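Side-chain contacts in nisin leader peptide-processing serine protease NisP (Lactococcus lactis subsp. lactis, PDB 4MZD), which acts as the subtilisin-like serine peptidase that removes the leader peptide from the precursor of the antibiotic nisin, probably by a charge-relay mechanism: residues A[368-373]-A[379-384]; A[83-88]-A[160-165]; A[92-97]-A[362-367]. All coordinates share one frame; numbering follows the deposited sequence. Where two conformers were deposited one is given.

How the contacts relate
Contacts 1 and 3 share helix 356-370, and contact 2 packs against its flank through Tyr88, Val164 and Ala165. Contact 3 sets that helix, which follows Ser353, against strand 95-100, which ends in Asp100; both residues are predicted members of the charge-relay system. Contact 1 sets the helix's C-terminal end against helix 375-384, its centre about 10 Å from that of contact 3. Contact 2 joins helix 83-87 to the loop after helix 147-156, its centre about 13 Å from that of contact 3 and about 18 Å from that of contact 1. Along the chain, contacts 2 and 3 interleave and contact 1 comes last. Tyr88 OH probably bonds Asp368 OD2, completing continuous packing within the subtilisin-like fold.

Contact 1 of 3, residues A[368-373]-A[379-384]; sequences DKYGIK and KRFLLM
Tyr370 and Phe381 meet where helix 356-370 of the subtilisin-like fold ends and, after a short turn, helix 375-384 folds back beside it. The two rings form an offset edge-to-face pair: the edge of Phe381 is directed at the face of Tyr370, with centroids 5.6 Å apart and planes inclined by 62°. Closest approach falls between Tyr370 CE2 and Phe381 CZ, at 4.0 Å. With CG of Phe381 anti to the backbone N (chi1 179°), the ring leans obliquely off its helix, toward the end of helix 356-370. The opposite face of Tyr370 has Lys369 CG 4.1 Å above its plane, toward the rim, so an aliphatic chain and an aromatic edge occupy the two sides of one ring. Tyr370 is also held at its far end, where OH hydrogen-bonds Leu401 O.

Between the tyrosine and the second helix, the backbone turns at Gly371, the first residue beyond the helix, with a phi of 58°. Ile372 N then probably bonds Val367 O, which brings the isoleucine back over the helix end. From there Ile372 reaches Phe381 and also packs on Val366, Gln377 and Leu378. Phe381 itself is buried, with Val366 and Leu400 as further neighbours. On its CD2 side the last methyl of the isoleucine arrives obliquely, Ile372 CD1 lying 4.4 Å from Phe381 CD2.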
loop_
_atom_site.group_PDB
_atom_site.type_symbol
_atom_site.label_atom_id
_atom_site.label_comp_id
_atom_site.label_asym_id
_atom_site.label_seq_id
_atom_site.Cartn_x
_atom_site.Cartn_y
_atom_site.Cartn_z
ATOM N N ASP A 368 -4.646 17.786 -5.744
ATOM C CA ASP A 368 -4.886 19.070 -5.100
ATOM C C ASP A 368 -4.278 20.233 -5.898
ATOM O O ASP A 368 -4.945 21.242 -6.133
ATOM C CB ASP A 368 -4.327 19.028 -3.676
ATOM C CG ASP A 368 -4.835 20.159 -2.807
ATOM O OD1 ASP A 368 -6.056 20.211 -2.549
ATOM O OD2 ASP A 368 -4.006 20.977 -2.349
ATOM N N LYS A 369 -3.027 20.087 -6.329
ATOM C CA LYS A 369 -2.340 21.169 -7.031
ATOM C C LYS A 369 -2.981 21.506 -8.373
ATOM O O LYS A 369 -3.153 22.676 -8.710
ATOM C CB LYS A 369 -0.864 20.826 -7.248
ATOM C CG LYS A 369 -0.116 21.872 -8.076
ATOM C CD LYS A 369 1.339 21.482 -8.310
ATOM C CE LYS A 369 2.034 22.437 -9.277
ATOM N NZ LYS A 369 2.328 23.759 -8.658
ATOM N N TYR A 370 -3.328 20.479 -9.138
ATOM C CA TYR A 370 -3.799 20.668 -10.505
ATOM C C TYR A 370 -5.321 20.589 -10.635
ATOM O O TYR A 370 -5.862 20.792 -11.722
ATOM C CB TYR A 370 -3.127 19.657 -11.443
ATOM C CG TYR A 370 -1.662 19.947 -11.721
ATOM C CD1 TYR A 370 -1.296 20.959 -12.601
ATOM C CD2 TYR A 370 -0.652 19.202 -11.122
ATOM C CE1 TYR A 370 0.031 21.233 -12.869
ATOM C CE2 TYR A 370 0.690 19.469 -11.387
ATOM C CZ TYR A 370 1.022 20.490 -12.266
ATOM O OH TYR A 370 2.337 20.781 -12.553
ATOM N N GLY A 371 -6.010 20.322 -9.529
ATOM C CA GLY A 371 -7.454 20.166 -9.552
ATOM C C GLY A 371 -7.895 19.056 -10.490
ATOM O O GLY A 371 -8.896 19.189 -11.196
ATOM N N ILE A 372 -7.148 17.953 -10.489
ATOM C CA ILE A 372 -7.429 16.830 -11.377
ATOM C C ILE A 372 -8.610 16.016 -10.871
ATOM O O ILE A 372 -8.531 15.371 -9.823
ATOM C CB ILE A 372 -6.208 15.905 -11.537
ATOM C CG1 ILE A 372 -5.029 16.677 -12.133
ATOM C CG2 ILE A 372 -6.556 14.713 -12.417
ATOM C CD1 ILE A 372 -3.804 15.825 -12.380
ATOM N N LYS A 373 -9.697 16.035 -11.635
ATOM C CA LYS A 373 -10.953 15.431 -11.207
ATOM C C LYS A 373 -11.185 14.055 -11.829
ATOM O O LYS A 373 -11.979 13.265 -11.319
ATOM C CB LYS A 373 -12.116 16.365 -11.542
ATOM C CG LYS A 373 -13.313 16.236 -10.621
ATOM C CD LYS A 373 -14.002 17.580 -10.452
ATOM C CE LYS A 373 -13.031 18.621 -9.911
ATOM N NZ LYS A 373 -13.670 19.955 -9.738
ATOM N N LYS A 379 -3.908 8.737 -13.544
ATOM C CA LYS A 379 -2.955 7.643 -13.741
ATOM C C LYS A 379 -2.043 7.908 -14.942
ATOM O O LYS A 379 -0.832 7.690 -14.869
ATOM C CB LYS A 379 -3.651 6.282 -13.877
ATOM C CG LYS A 379 -2.681 5.111 -14.033
ATOM C CD LYS A 379 -3.371 3.748 -13.965
ATOM C CE LYS A 379 -2.381 2.631 -14.294
ATOM N NZ LYS A 379 -2.961 1.258 -14.256
ATOM N N ARG A 380 -2.621 8.381 -16.043
ATOM C CA ARG A 380 -1.831 8.727 -17.221
ATOM C C ARG A 380 -0.772 9.766 -16.865
ATOM O O ARG A 380 0.386 9.666 -17.279
ATOM C CB ARG A 380 -2.728 9.246 -18.356
ATOM C CG ARG A 380 -3.590 8.173 -19.020
ATOM C CD ARG A 380 -4.371 8.707 -20.222
ATOM N NE ARG A 380 -5.622 9.355 -19.836
ATOM C CZ ARG A 380 -5.886 10.645 -20.018
ATOM N NH1 ARG A 380 -7.054 11.146 -19.633
ATOM N NH2 ARG A 380 -4.987 11.436 -20.587
ATOM N N PHE A 381 -1.172 10.766 -16.091
ATOM C CA PHE A 381 -0.263 11.831 -15.702
ATOM C C PHE A 381 0.900 11.291 -14.868
ATOM O O PHE A 381 2.054 11.658 -15.082
ATOM C CB PHE A 381 -1.025 12.921 -14.949
ATOM C CG PHE A 381 -0.166 14.053 -14.481
ATOM C CD1 PHE A 381 0.299 15.009 -15.366
ATOM C CD2 PHE A 381 0.177 14.166 -13.149
ATOM C CE1 PHE A 381 1.087 16.055 -14.925
ATOM C CE2 PHE A 381 0.966 15.210 -12.703
ATOM C CZ PHE A 381 1.420 16.155 -13.591
ATOM N N LEU A 382 0.592 10.413 -13.919
ATOM C CA LEU A 382 1.619 9.815 -13.075
ATOM C C LEU A 382 2.649 9.072 -13.913
ATOM O O LEU A 382 3.855 9.274 -13.767
ATOM C CB LEU A 382 0.997 8.847 -12.064
ATOM C CG LEU A 382 1.987 8.015 -11.238
ATOM C CD1 LEU A 382 2.779 8.883 -10.264
ATOM C CD2 LEU A 382 1.258 6.895 -10.505
ATOM N N LEU A 383 2.171 8.198 -14.789
ATOM C CA LEU A 383 3.082 7.349 -15.539
ATOM C C LEU A 383 3.954 8.138 -16.516
ATOM O O LEU A 383 5.108 7.778 -16.743
ATOM C CB LEU A 383 2.327 6.209 -16.230
ATOM C CG LEU A 383 1.630 5.249 -15.260
ATOM C CD1 LEU A 383 1.037 4.050 -15.986
ATOM C CD2 LEU A 383 2.589 4.793 -14.173
ATOM N N MET A 384 3.417 9.213 -17.080
ATOM C CA MET A 384 4.182 10.028 -18.018
ATOM C C MET A 384 5.257 10.851 -17.321
ATOM O O MET A 384 6.237 11.263 -17.945
ATOM C CB MET A 384 3.255 10.953 -18.801
ATOM C CG MET A 384 2.203 10.217 -19.596
ATOM S SD MET A 384 1.279 11.303 -20.689
ATOM C CE MET A 384 1.146 12.792 -19.705
#

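Contact 2 of 3, residues A[83-88]-A[160-165]; sequences ESYALY and NILGVA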
loop_
_atom_site.group_PDB
_atom_site.type_symbol
_atom_site.label_atom_id
_atom_site.label_comp_id
_atom_site.label_asym_id
_atom_site.label_seq_id
_atom_site.Cartn_x
_atom_site.Cartn_y
_atom_site.Cartn_z
ATOM N N GLU A 83 13.561 18.507 -1.691
ATOM C CA GLU A 83 13.164 19.558 -2.618
ATOM C C GLU A 83 11.652 19.641 -2.794
ATOM O O GLU A 83 11.091 20.733 -2.867
ATOM C CB GLU A 83 13.810 19.367 -3.994
ATOM C CG GLU A 83 13.433 20.491 -4.961
ATOM C CD GLU A 83 13.913 20.277 -6.384
ATOM O OE1 GLU A 83 14.544 19.236 -6.660
ATOM O OE2 GLU A 83 13.654 21.164 -7.230
ATOM N N SER A 84 10.985 18.496 -2.889
ATOM C CA SER A 84 9.573 18.515 -3.244
ATOM C C SER A 84 8.707 19.239 -2.213
ATOM O O SER A 84 7.688 19.830 -2.568
ATOM C CB SER A 84 9.050 17.099 -3.492
ATOM O OG SER A 84 9.176 16.300 -2.333
ATOM N N TYR A 85 9.100 19.189 -0.944
ATOM C CA TYR A 85 8.296 19.798 0.112
ATOM C C TYR A 85 8.109 21.290 -0.103
ATOM O O TYR A 85 7.041 21.826 0.170
ATOM C CB TYR A 85 8.921 19.561 1.482
ATOM C CG TYR A 85 9.032 18.110 1.855
ATOM C CD1 TYR A 85 7.953 17.248 1.705
ATOM C CD2 TYR A 85 10.220 17.601 2.353
ATOM C CE1 TYR A 85 8.057 15.917 2.044
ATOM C CE2 TYR A 85 10.331 16.276 2.703
ATOM C CZ TYR A 85 9.246 15.437 2.553
ATOM O OH TYR A 85 9.367 14.113 2.898
ATOM N N ALA A 86 9.154 21.957 -0.580
ATOM C CA ALA A 86 9.112 23.399 -0.774
ATOM C C ALA A 86 8.291 23.792 -1.995
ATOM O O ALA A 86 7.909 24.949 -2.142
ATOM C CB ALA A 86 10.522 23.959 -0.883
ATOM N N LEU A 87 8.022 22.830 -2.869
ATOM C CA LEU A 87 7.326 23.120 -4.119
ATOM C C LEU A 87 5.814 23.254 -3.972
ATOM O O LEU A 87 5.184 23.970 -4.746
ATOM C CB LEU A 87 7.647 22.069 -5.183
ATOM C CG LEU A 87 9.109 21.978 -5.618
ATOM C CD1 LEU A 87 9.271 20.931 -6.709
ATOM C CD2 LEU A 87 9.627 23.331 -6.083
ATOM N N TYR A 88 5.230 22.560 -2.998
ATOM C CA TYR A 88 3.779 22.551 -2.863
ATOM C C TYR A 88 3.293 22.160 -1.469
ATOM O O TYR A 88 3.782 21.200 -0.876
ATOM C CB TYR A 88 3.140 21.616 -3.901
ATOM C CG TYR A 88 1.646 21.772 -3.927
ATOM C CD1 TYR A 88 1.075 22.915 -4.464
ATOM C CD2 TYR A 88 0.805 20.806 -3.382
ATOM C CE1 TYR A 88 -0.283 23.100 -4.467
ATOM C CE2 TYR A 88 -0.566 20.978 -3.385
ATOM C CZ TYR A 88 -1.102 22.132 -3.931
ATOM O OH TYR A 88 -2.461 22.338 -3.944
ATOM N N ASN A 160 8.800 14.489 13.644
ATOM C CA ASN A 160 10.149 13.961 13.794
ATOM C C ASN A 160 10.614 13.197 12.556
ATOM O O ASN A 160 11.819 13.119 12.282
ATOM C CB ASN A 160 10.233 13.120 15.063
ATOM C CG ASN A 160 9.714 13.868 16.277
ATOM O OD1 ASN A 160 10.022 15.042 16.474
ATOM N ND2 ASN A 160 8.914 13.197 17.091
ATOM N N ILE A 161 9.654 12.626 11.826
ATOM C CA ILE A 161 9.881 12.188 10.453
ATOM C C ILE A 161 8.868 12.887 9.562
ATOM O O ILE A 161 7.887 13.471 10.047
ATOM C CB ILE A 161 9.777 10.652 10.262
ATOM C CG1 ILE A 161 8.345 10.156 10.449
ATOM C CG2 ILE A 161 10.745 9.924 11.172
ATOM C CD1 ILE A 161 8.138 8.757 9.943
ATOM N N LEU A 162 9.121 12.825 8.259
ATOM C CA LEU A 162 8.241 13.417 7.257
ATOM C C LEU A 162 7.737 12.352 6.295
ATOM O O LEU A 162 8.504 11.500 5.821
ATOM C CB LEU A 162 8.987 14.477 6.447
ATOM C CG LEU A 162 9.401 15.703 7.256
ATOM C CD1 LEU A 162 10.305 16.602 6.432
ATOM C CD2 LEU A 162 8.192 16.471 7.767
ATOM N N GLY A 163 6.447 12.406 5.995
ATOM C CA GLY A 163 5.877 11.616 4.922
ATOM C C GLY A 163 6.094 12.291 3.581
ATOM O O GLY A 163 6.758 13.332 3.502
ATOM N N VAL A 164 5.537 11.724 2.515
ATOM C CA VAL A 164 5.681 12.353 1.208
ATOM C C VAL A 164 4.882 13.646 1.107
ATOM O O VAL A 164 5.222 14.526 0.313
ATOM C CB VAL A 164 5.268 11.423 0.042
ATOM C CG1 VAL A 164 6.272 10.293 -0.132
ATOM C CG2 VAL A 164 3.831 10.924 0.200
ATOM N N ALA A 165 3.798 13.737 1.881
ATOM C CA ALA A 165 2.885 14.872 1.827
ATOM C C ALA A 165 2.570 15.271 3.266
ATOM O O ALA A 165 1.469 15.013 3.774
ATOM C CB ALA A 165 1.618 14.495 1.070
HETATM O O HOH W 1 6.594 16.212 -1.467
#
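Here a single tyrosine, Tyr85, makes a buried polar and apolar contact with Leu162, Gly163 and Val164, joining the short, weakly bonded helix 83-87 to the loop that leads from helix 147-156 into strand 169-174. Its hydroxyl donates a hydrogen bond to the backbone, Tyr85 OH lying 2.8 Å from Gly163 O. The donor sits well above the carbonyl plane, 41° out of it, with a C=O...donor angle of 139°, so the approach is bent and does not follow a lone pair.

The ring is presented edge-on to the backbone. Gly163 O and Val164 O both lie near its plane, and Tyr85 CE1 comes within 3.6 Å of Val164 O. On the other side of the hydroxyl, Tyr85 CE2 packs on Leu162 CD1 at 3.7 Å; Leu162 CB also lies 3.6 Å from the hydroxyl oxygen, Tyr85 OH. With CG anti to its own carbonyl carbon (chi1 -61°), Tyr85 sends the ring across to the loop, although its first side-chain bond does not point there. Met75 and Thr79 of helix 73-79, together with Pro166, add further packing to the tyrosine.

A second, water-mediated link runs beside the ring. The water donates to Val164 O at 2.8 Å and is 2.7 Å from Ser84 OG. Two successive backbone carbonyls of an irregular loop thus find polar partners from helix 83-87: the direct bond uses the tyrosine hydroxyl's proton and ties the ring's end to the loop backbone, while the water satisfies the next carbonyl.

Contact 3 of 3, residues A[92-97]-A[362-367]; sequences KKISVG and ALALVV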
loop_
_atom_site.group_PDB
_atom_site.type_symbol
_atom_site.label_atom_id
_atom_site.label_comp_id
_atom_site.label_asym_id
_atom_site.label_seq_id
_atom_site.Cartn_x
_atom_site.Cartn_y
_atom_site.Cartn_z
ATOM N N LYS A 92 -6.769 21.636 2.606
ATOM C CA LYS A 92 -7.511 20.697 3.438
ATOM C C LYS A 92 -8.602 19.960 2.669
ATOM O O LYS A 92 -9.315 19.134 3.238
ATOM C CB LYS A 92 -8.116 21.415 4.644
ATOM C CG LYS A 92 -7.085 21.948 5.620
ATOM C CD LYS A 92 -6.168 20.846 6.119
ATOM C CE LYS A 92 -5.364 21.308 7.322
ATOM N NZ LYS A 92 -4.435 20.255 7.798
ATOM N N LYS A 93 -8.741 20.253 1.379
ATOM C CA LYS A 93 -9.803 19.646 0.581
ATOM C C LYS A 93 -9.470 18.225 0.113
ATOM O O LYS A 93 -10.369 17.435 -0.169
ATOM C CB LYS A 93 -10.129 20.526 -0.624
ATOM C CG LYS A 93 -10.790 21.841 -0.277
ATOM C CD LYS A 93 -11.151 22.611 -1.536
ATOM C CE LYS A 93 -11.955 21.756 -2.511
ATOM N NZ LYS A 93 -11.097 20.878 -3.362
ATOM N N ILE A 94 -8.187 17.906 0.038
ATOM C CA ILE A 94 -7.725 16.612 -0.451
ATOM C C ILE A 94 -7.531 15.660 0.725
ATOM O O ILE A 94 -7.132 16.076 1.816
ATOM C CB ILE A 94 -6.394 16.791 -1.232
ATOM C CG1 ILE A 94 -5.879 15.465 -1.787
ATOM C CG2 ILE A 94 -5.319 17.437 -0.357
ATOM C CD1 ILE A 94 -6.787 14.833 -2.809
ATOM N N SER A 95 -7.820 14.381 0.510
ATOM C CA SER A 95 -7.493 13.383 1.517
ATOM C C SER A 95 -7.167 12.049 0.887
ATOM O O SER A 95 -7.578 11.750 -0.236
ATOM C CB SER A 95 -8.633 13.206 2.517
ATOM O OG SER A 95 -9.803 12.752 1.862
ATOM N N VAL A 96 -6.415 11.252 1.634
ATOM C CA VAL A 96 -6.160 9.868 1.273
ATOM C C VAL A 96 -6.916 8.967 2.238
ATOM O O VAL A 96 -6.827 9.138 3.462
ATOM C CB VAL A 96 -4.655 9.526 1.336
ATOM C CG1 VAL A 96 -4.424 8.078 0.946
ATOM C CG2 VAL A 96 -3.849 10.466 0.431
ATOM N N GLY A 97 -7.673 8.019 1.692
ATOM C CA GLY A 97 -8.314 7.015 2.516
ATOM C C GLY A 97 -7.397 5.817 2.663
ATOM O O GLY A 97 -6.985 5.230 1.664
ATOM N N ALA A 362 1.813 11.259 -3.027
ATOM C CA ALA A 362 2.255 12.055 -4.166
ATOM C C ALA A 362 1.091 12.342 -5.112
ATOM O O ALA A 362 0.931 13.466 -5.599
ATOM C CB ALA A 362 3.373 11.342 -4.892
ATOM N N LEU A 363 0.281 11.323 -5.385
ATOM C CA LEU A 363 -0.887 11.506 -6.236
ATOM C C LEU A 363 -1.862 12.496 -5.634
ATOM O O LEU A 363 -2.450 13.301 -6.353
ATOM C CB LEU A 363 -1.590 10.178 -6.472
ATOM C CG LEU A 363 -0.946 9.246 -7.484
ATOM C CD1 LEU A 363 -1.614 7.893 -7.368
ATOM C CD2 LEU A 363 -1.078 9.809 -8.898
ATOM N N ALA A 364 -2.039 12.435 -4.319
ATOM C CA ALA A 364 -2.938 13.365 -3.651
ATOM C C ALA A 364 -2.435 14.806 -3.805
ATOM O O ALA A 364 -3.231 15.718 -4.026
ATOM C CB ALA A 364 -3.110 12.984 -2.193
ATOM N N LEU A 365 -1.123 15.019 -3.709
ATOM C CA LEU A 365 -0.560 16.354 -3.944
ATOM C C LEU A 365 -0.933 16.872 -5.334
ATOM O O LEU A 365 -1.320 18.026 -5.485
ATOM C CB LEU A 365 0.963 16.347 -3.782
ATOM C CG LEU A 365 1.527 16.124 -2.374
ATOM C CD1 LEU A 365 3.028 15.903 -2.428
ATOM C CD2 LEU A 365 1.189 17.278 -1.437
ATOM N N VAL A 366 -0.816 16.001 -6.341
ATOM C CA VAL A 366 -1.145 16.320 -7.731
ATOM C C VAL A 366 -2.618 16.648 -7.917
ATOM O O VAL A 366 -2.983 17.603 -8.609
ATOM C CB VAL A 366 -0.807 15.115 -8.663
ATOM C CG1 VAL A 366 -1.389 15.324 -10.060
ATOM C CG2 VAL A 366 0.683 14.883 -8.715
ATOM N N VAL A 367 -3.471 15.829 -7.318
ATOM C CA VAL A 367 -4.905 16.055 -7.408
ATOM C C VAL A 367 -5.238 17.445 -6.881
ATOM O O VAL A 367 -5.991 18.194 -7.498
ATOM C CB VAL A 367 -5.690 14.981 -6.628
ATOM C CG1 VAL A 367 -7.140 15.395 -6.449
ATOM C CG2 VAL A 367 -5.606 13.639 -7.345
#
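No aromatic ring and no planar side chain takes part where Ile94 and Val96 meet Ala364 and Val367; the flat group that matters is the peptide carbonyl of Ala364, and aliphatic carbon of Ile94 comes over one face of it. Ile94 CG1 stands well above the carbonyl plane, 3.5 Å from Ala364 O, and the end of the same branch passes this oxygen on the same side, with Ile94 CD1 at 3.9 Å. These are van der Waals approaches.

The rest is packing of Ile94 and Val96 on the small Ala364 and on Val367. Ala364, whose small side chain lets the backbones approach to 6.6 Å between Ile94 CA and Ala364 CA, places its methyl against both Ile94, just ahead of the clear part of the strand, and Val96 within it. Ala364 CB is 3.7 Å from Ile94 CG1 and an equal 3.7 Å from Val96 CG2. Because the longer branch of Ile94 leaves with CG1 anti to the backbone N (chi1 -179°), it runs toward the helix, and its terminal carbon reaches the next turn: Ile94 CD1 meets Val367 CG1 at 3.7 Å, the two chains crossing at a slant. Val96 contributes one methyl, the one lying beside its backbone N.

Ile168, just before strand 169-174, touches both Ile94 and Ala364 and extends the apolar layer. The backbone of strand 95-100 is held on both flanks, Val96 bonding Thr169 and Asn171, Gly97 bonding Val200 and Asn202. This is the helix-on-parallel-sheet packing of the subtilisin-like fold; the side chain of Val96 is about 10 Å from that of Asp100. With hydrocarbon making every side-chain approach, the interface relies on shape and exclusion of water to seat the helix that follows Ser353 against the strand bearing Asp100.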